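Local coordinates for diaminobutyrate-pyruvate transaminase and L-2,4-diaminobutyrate decarboxylase (Vibrio parahaemolyticus, PDB 2QMA), which probably acts, through this C-terminal domain, as a pyridoxal-phosphate-dependent decarboxylase of L-2,4-diaminobutyrate, the full-length protein also carrying an aminotransferase domain, at residues Gly298-Leu310 with Pro389-Ala401. Residues are numbered along the deposited sequence; the frame is centred on the assembly and turned at random.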
loop_
_atom_site.group_PDB
_atom_site.type_symbol
_atom_site.label_atom_id
_atom_site.label_comp_id
_atom_site.label_asym_id
_atom_site.label_seq_id
_atom_site.Cartn_x
_atom_site.Cartn_y
_atom_site.Cartn_z
ATOM N N GLY A 298 16.717 -11.460 -0.790
ATOM C CA GLY A 298 18.112 -11.475 -0.347
ATOM C C GLY A 298 18.795 -10.122 -0.243
ATOM O O GLY A 298 19.974 -10.031 0.123
ATOM N N GLY A 299 18.056 -9.061 -0.544
ATOM C CA GLY A 299 18.572 -7.702 -0.369
ATOM C C GLY A 299 19.040 -7.488 1.060
ATOM O O GLY A 299 20.009 -6.769 1.268
ATOM N N ALA A 300 18.386 -8.160 2.022
ATOM C CA ALA A 300 18.750 -8.037 3.459
ATOM C C ALA A 300 20.192 -8.443 3.760
ATOM O O ALA A 300 20.800 -7.963 4.736
ATOM C CB ALA A 300 17.746 -8.825 4.368
ATOM N N LEU A 301 20.759 -9.302 2.921
ATOM C CA LEU A 301 22.132 -9.768 3.159
ATOM C C LEU A 301 23.189 -8.653 3.062
ATOM O O LEU A 301 24.350 -8.841 3.432
ATOM C CB LEU A 301 22.470 -10.885 2.193
ATOM C CG LEU A 301 21.680 -12.172 2.342
ATOM C CD1 LEU A 301 22.321 -13.190 1.362
ATOM C CD2 LEU A 301 21.679 -12.718 3.831
ATOM N N ILE A 302 22.790 -7.502 2.522
ATOM C CA ILE A 302 23.648 -6.317 2.524
ATOM C C ILE A 302 24.179 -5.993 3.943
ATOM O O ILE A 302 25.285 -5.439 4.084
ATOM C CB ILE A 302 22.929 -5.084 1.905
ATOM C CG1 ILE A 302 23.953 -4.116 1.301
ATOM C CG2 ILE A 302 21.937 -4.441 2.922
ATOM C CD1 ILE A 302 24.539 -4.607 -0.014
ATOM N N LEU A 303 23.418 -6.387 4.969
ATOM C CA LEU A 303 23.792 -6.093 6.367
ATOM C C LEU A 303 24.587 -7.204 7.054
ATOM O O LEU A 303 25.073 -7.015 8.201
ATOM C CB LEU A 303 22.557 -5.815 7.235
ATOM C CG LEU A 303 21.656 -4.648 6.845
ATOM C CD1 LEU A 303 20.445 -4.536 7.822
ATOM C CD2 LEU A 303 22.451 -3.336 6.702
ATOM N N SER A 304 24.742 -8.325 6.355
ATOM C CA SER A 304 25.339 -9.524 6.923
ATOM C C SER A 304 26.788 -9.741 6.479
ATOM O O SER A 304 27.351 -8.966 5.671
ATOM C CB SER A 304 24.552 -10.753 6.468
ATOM O OG SER A 304 24.953 -11.090 5.122
ATOM N N SER A 305 27.356 -10.838 6.966
ATOM C CA SER A 305 28.722 -11.278 6.598
ATOM C C SER A 305 28.793 -11.780 5.168
ATOM O O SER A 305 29.885 -12.106 4.673
ATOM C CB SER A 305 29.190 -12.423 7.519
ATOM O OG SER A 305 29.436 -11.874 8.794
ATOM N N HIS A 306 27.635 -11.851 4.519
ATOM C CA HIS A 306 27.519 -12.443 3.179
ATOM C C HIS A 306 27.187 -11.383 2.131
ATOM O O HIS A 306 26.773 -11.709 1.005
ATOM C CB HIS A 306 26.455 -13.530 3.187
ATOM C CG HIS A 306 26.742 -14.619 4.163
ATOM N ND1 HIS A 306 27.470 -15.742 3.829
ATOM C CD2 HIS A 306 26.430 -14.743 5.474
ATOM C CE1 HIS A 306 27.570 -16.527 4.891
ATOM N NE2 HIS A 306 26.957 -15.939 5.906
ATOM N N LYS A 307 27.377 -10.121 2.523
ATOM C CA LYS A 307 27.236 -8.976 1.620
ATOM C C LYS A 307 27.903 -9.211 0.252
ATOM O O LYS A 307 27.348 -8.830 -0.799
ATOM C CB LYS A 307 27.792 -7.719 2.290
ATOM C CG LYS A 307 27.533 -6.408 1.533
ATOM C CD LYS A 307 28.382 -5.238 2.056
ATOM C CE LYS A 307 28.279 -4.069 1.071
ATOM N NZ LYS A 307 28.836 -2.815 1.652
ATOM N N SER A 308 29.083 -9.833 0.260
ATOM C CA SER A 308 29.808 -10.168 -0.987
ATOM C C SER A 308 28.985 -10.898 -2.058
ATOM O O SER A 308 29.228 -10.747 -3.239
ATOM C CB SER A 308 31.073 -10.976 -0.678
ATOM O OG SER A 308 30.728 -12.213 -0.056
ATOM N N ARG A 309 28.009 -11.690 -1.648
ATOM C CA ARG A 309 27.152 -12.389 -2.620
ATOM C C ARG A 309 26.303 -11.481 -3.523
ATOM O O ARG A 309 25.914 -11.885 -4.609
ATOM C CB ARG A 309 26.304 -13.423 -1.922
ATOM C CG ARG A 309 27.186 -14.465 -1.235
ATOM C CD ARG A 309 26.415 -15.603 -0.661
ATOM N NE ARG A 309 25.512 -16.180 -1.658
ATOM C CZ ARG A 309 24.609 -17.111 -1.378
ATOM N NH1 ARG A 309 24.519 -17.572 -0.128
ATOM N NH2 ARG A 309 23.801 -17.570 -2.331
ATOM N N LEU A 310 26.066 -10.260 -3.061
ATOM C CA LEU A 310 25.301 -9.240 -3.777
ATOM C C LEU A 310 26.234 -8.358 -4.627
ATOM O O LEU A 310 25.784 -7.399 -5.212
ATOM C CB LEU A 310 24.519 -8.366 -2.758
ATOM C CG LEU A 310 23.518 -9.016 -1.810
ATOM C CD1 LEU A 310 22.875 -7.971 -0.903
ATOM C CD2 LEU A 310 22.426 -9.701 -2.671
ATOM N N PRO A 389 21.519 -2.401 12.433
ATOM C CA PRO A 389 21.866 -3.204 11.240
ATOM C C PRO A 389 22.766 -4.395 11.568
ATOM O O PRO A 389 22.600 -5.467 10.968
ATOM C CB PRO A 389 22.591 -2.215 10.337
ATOM C CG PRO A 389 22.814 -0.975 11.110
ATOM C CD PRO A 389 22.129 -1.056 12.409
ATOM N N LYS A 390 23.708 -4.210 12.499
ATOM C CA LYS A 390 24.644 -5.279 12.847
ATOM C C LYS A 390 23.885 -6.487 13.427
ATOM O O LYS A 390 24.151 -7.617 13.047
ATOM C CB LYS A 390 25.703 -4.793 13.837
ATOM C CG LYS A 390 26.860 -5.774 14.036
ATOM C CD LYS A 390 27.428 -6.198 12.698
ATOM C CE LYS A 390 28.749 -6.960 12.848
ATOM N NZ LYS A 390 28.588 -8.277 13.569
ATOM N N ALA A 391 22.933 -6.226 14.337
ATOM C CA ALA A 391 22.136 -7.311 14.943
ATOM C C ALA A 391 21.346 -8.049 13.871
ATOM O O ALA A 391 21.277 -9.282 13.884
ATOM C CB ALA A 391 21.212 -6.798 16.049
ATOM N N LEU A 392 20.718 -7.294 12.955
ATOM C CA LEU A 392 20.032 -7.938 11.804
ATOM C C LEU A 392 21.055 -8.750 10.970
ATOM O O LEU A 392 20.784 -9.871 10.562
ATOM C CB LEU A 392 19.301 -6.912 10.925
ATOM C CG LEU A 392 18.108 -6.155 11.553
ATOM C CD1 LEU A 392 17.627 -4.975 10.673
ATOM C CD2 LEU A 392 16.935 -7.105 11.848
ATOM N N GLY A 393 22.225 -8.169 10.723
ATOM C CA GLY A 393 23.286 -8.887 10.023
ATOM C C GLY A 393 23.610 -10.197 10.705
ATOM O O GLY A 393 23.678 -11.256 10.063
ATOM N N ASP A 394 23.768 -10.134 12.016
ATOM C CA ASP A 394 24.047 -11.350 12.818
ATOM C C ASP A 394 22.928 -12.416 12.713
ATOM O O ASP A 394 23.211 -13.625 12.617
ATOM C CB ASP A 394 24.315 -10.998 14.283
ATOM C CG ASP A 394 25.583 -10.177 14.504
ATOM O OD1 ASP A 394 26.421 -9.974 13.597
ATOM O OD2 ASP A 394 25.735 -9.704 15.643
HETATM N N MSE A 395 21.669 -11.968 12.707
HETATM C CA MSE A 395 20.534 -12.874 12.511
HETATM C C MSE A 395 20.640 -13.602 11.178
HETATM O O MSE A 395 20.347 -14.799 11.078
HETATM C CB MSE A 395 19.197 -12.117 12.615
HETATM C CG MSE A 395 18.943 -11.492 13.999
HETATM SE SE MSE A 395 17.331 -10.498 14.103
HETATM C CE MSE A 395 17.628 -9.503 15.716
ATOM N N TYR A 396 21.063 -12.879 10.142
ATOM C CA TYR A 396 21.098 -13.455 8.787
ATOM C C TYR A 396 22.232 -14.458 8.673
ATOM O O TYR A 396 22.036 -15.507 8.066
ATOM C CB TYR A 396 21.203 -12.374 7.692
ATOM C CG TYR A 396 20.141 -11.310 7.796
ATOM C CD1 TYR A 396 18.864 -11.628 8.243
ATOM C CD2 TYR A 396 20.419 -9.976 7.468
ATOM C CE1 TYR A 396 17.875 -10.638 8.396
ATOM C CE2 TYR A 396 19.424 -8.974 7.578
ATOM C CZ TYR A 396 18.159 -9.311 8.046
ATOM O OH TYR A 396 17.184 -8.326 8.156
ATOM N N ASP A 397 23.390 -14.136 9.254
ATOM C CA ASP A 397 24.529 -15.094 9.357
ATOM C C ASP A 397 24.026 -16.409 9.982
ATOM O O ASP A 397 24.274 -17.500 9.480
ATOM C CB ASP A 397 25.665 -14.503 10.195
ATOM C CG ASP A 397 26.347 -13.304 9.510
ATOM O OD1 ASP A 397 26.075 -13.058 8.294
ATOM O OD2 ASP A 397 27.159 -12.618 10.165
ATOM N N HIS A 398 23.305 -16.269 11.086
ATOM C CA HIS A 398 22.662 -17.403 11.774
ATOM C C HIS A 398 21.728 -18.238 10.886
ATOM O O HIS A 398 21.778 -19.489 10.871
ATOM C CB HIS A 398 21.890 -16.900 12.984
ATOM C CG HIS A 398 21.031 -17.954 13.595
ATOM N ND1 HIS A 398 19.665 -18.008 13.406
ATOM C CD2 HIS A 398 21.363 -19.056 14.305
ATOM C CE1 HIS A 398 19.183 -19.066 14.034
ATOM N NE2 HIS A 398 20.195 -19.719 14.589
ATOM N N LEU A 399 20.857 -17.535 10.165
ATOM C CA LEU A 399 19.857 -18.166 9.358
ATOM C C LEU A 399 20.538 -18.974 8.274
ATOM O O LEU A 399 20.116 -20.078 8.013
ATOM C CB LEU A 399 18.910 -17.131 8.749
ATOM C CG LEU A 399 17.862 -16.464 9.651
ATOM C CD1 LEU A 399 17.069 -15.410 8.878
ATOM C CD2 LEU A 399 16.925 -17.517 10.249
ATOM N N LEU A 400 21.595 -18.427 7.654
ATOM C CA LEU A 400 22.293 -19.137 6.581
ATOM C C LEU A 400 22.981 -20.373 7.130
ATOM O O LEU A 400 22.927 -21.469 6.525
ATOM C CB LEU A 400 23.320 -18.225 5.875
ATOM C CG LEU A 400 22.715 -17.458 4.667
ATOM C CD1 LEU A 400 21.532 -16.610 5.072
ATOM C CD2 LEU A 400 23.771 -16.587 3.905
ATOM N N ALA A 401 23.586 -20.235 8.304
ATOM C CA ALA A 401 24.219 -21.407 8.918
ATOM C C ALA A 401 23.192 -22.468 9.284
ATOM O O ALA A 401 23.455 -23.662 9.095
ATOM C CB ALA A 401 25.040 -21.026 10.161
HETATM O O HOH W 1 26.569 -17.765 8.045
#
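Asp397 grips Ser305 with both carboxylate oxygens: OD1 takes the backbone N of Ser305 on its syn lone pair at 2.9 Å, while OD2 receives Ser305 OG at 2.8 Å from above the carboxylate plane. Together the two bonds should restrict rotation of the carboxylate. A water continues the polar seam, donating to Asp397 O and lying in the ring plane of His306 at NE2. Within the loop, Ser304 OG, turned between its own N and carbonyl carbon (chi1 79°), donates to Leu301 O; it also accepts from His306 N at 2.9 Å, which makes an ST turn round Ser305. Backbones come closest at Gly393, whose CA lies 3.2 Å from Leu303 O in a CA-H...O contact; the CA atoms of Ser304 and Gly393 are 3.8 Å apart. Among apolar groups, Leu400 CD2 sits over the centre of one His306 face, a CH-pi contact 3.6 Å from the centroid, and Leu400 CD1 meets Leu301 CD2 tip to tip. Ala300 CB touches Tyr396 CE2 at 3.6 Å, the phenol OH being hydrogen-bonded to Leu326 O, and the methyls of Leu303 rest on Pro389 and Leu392. The contact joins the loop between strands 290-295 and 318-322 of the large, mixed sheet to helix 389-411, the side chain of Ala300 lying about 7 Å from that of Lys325, the predicted pyridoxal-phosphate lysine, which carries no cofactor here, in a pyridoxal-dependent decarboxylase domain of the PLP-dependent aminotransferase-like fold.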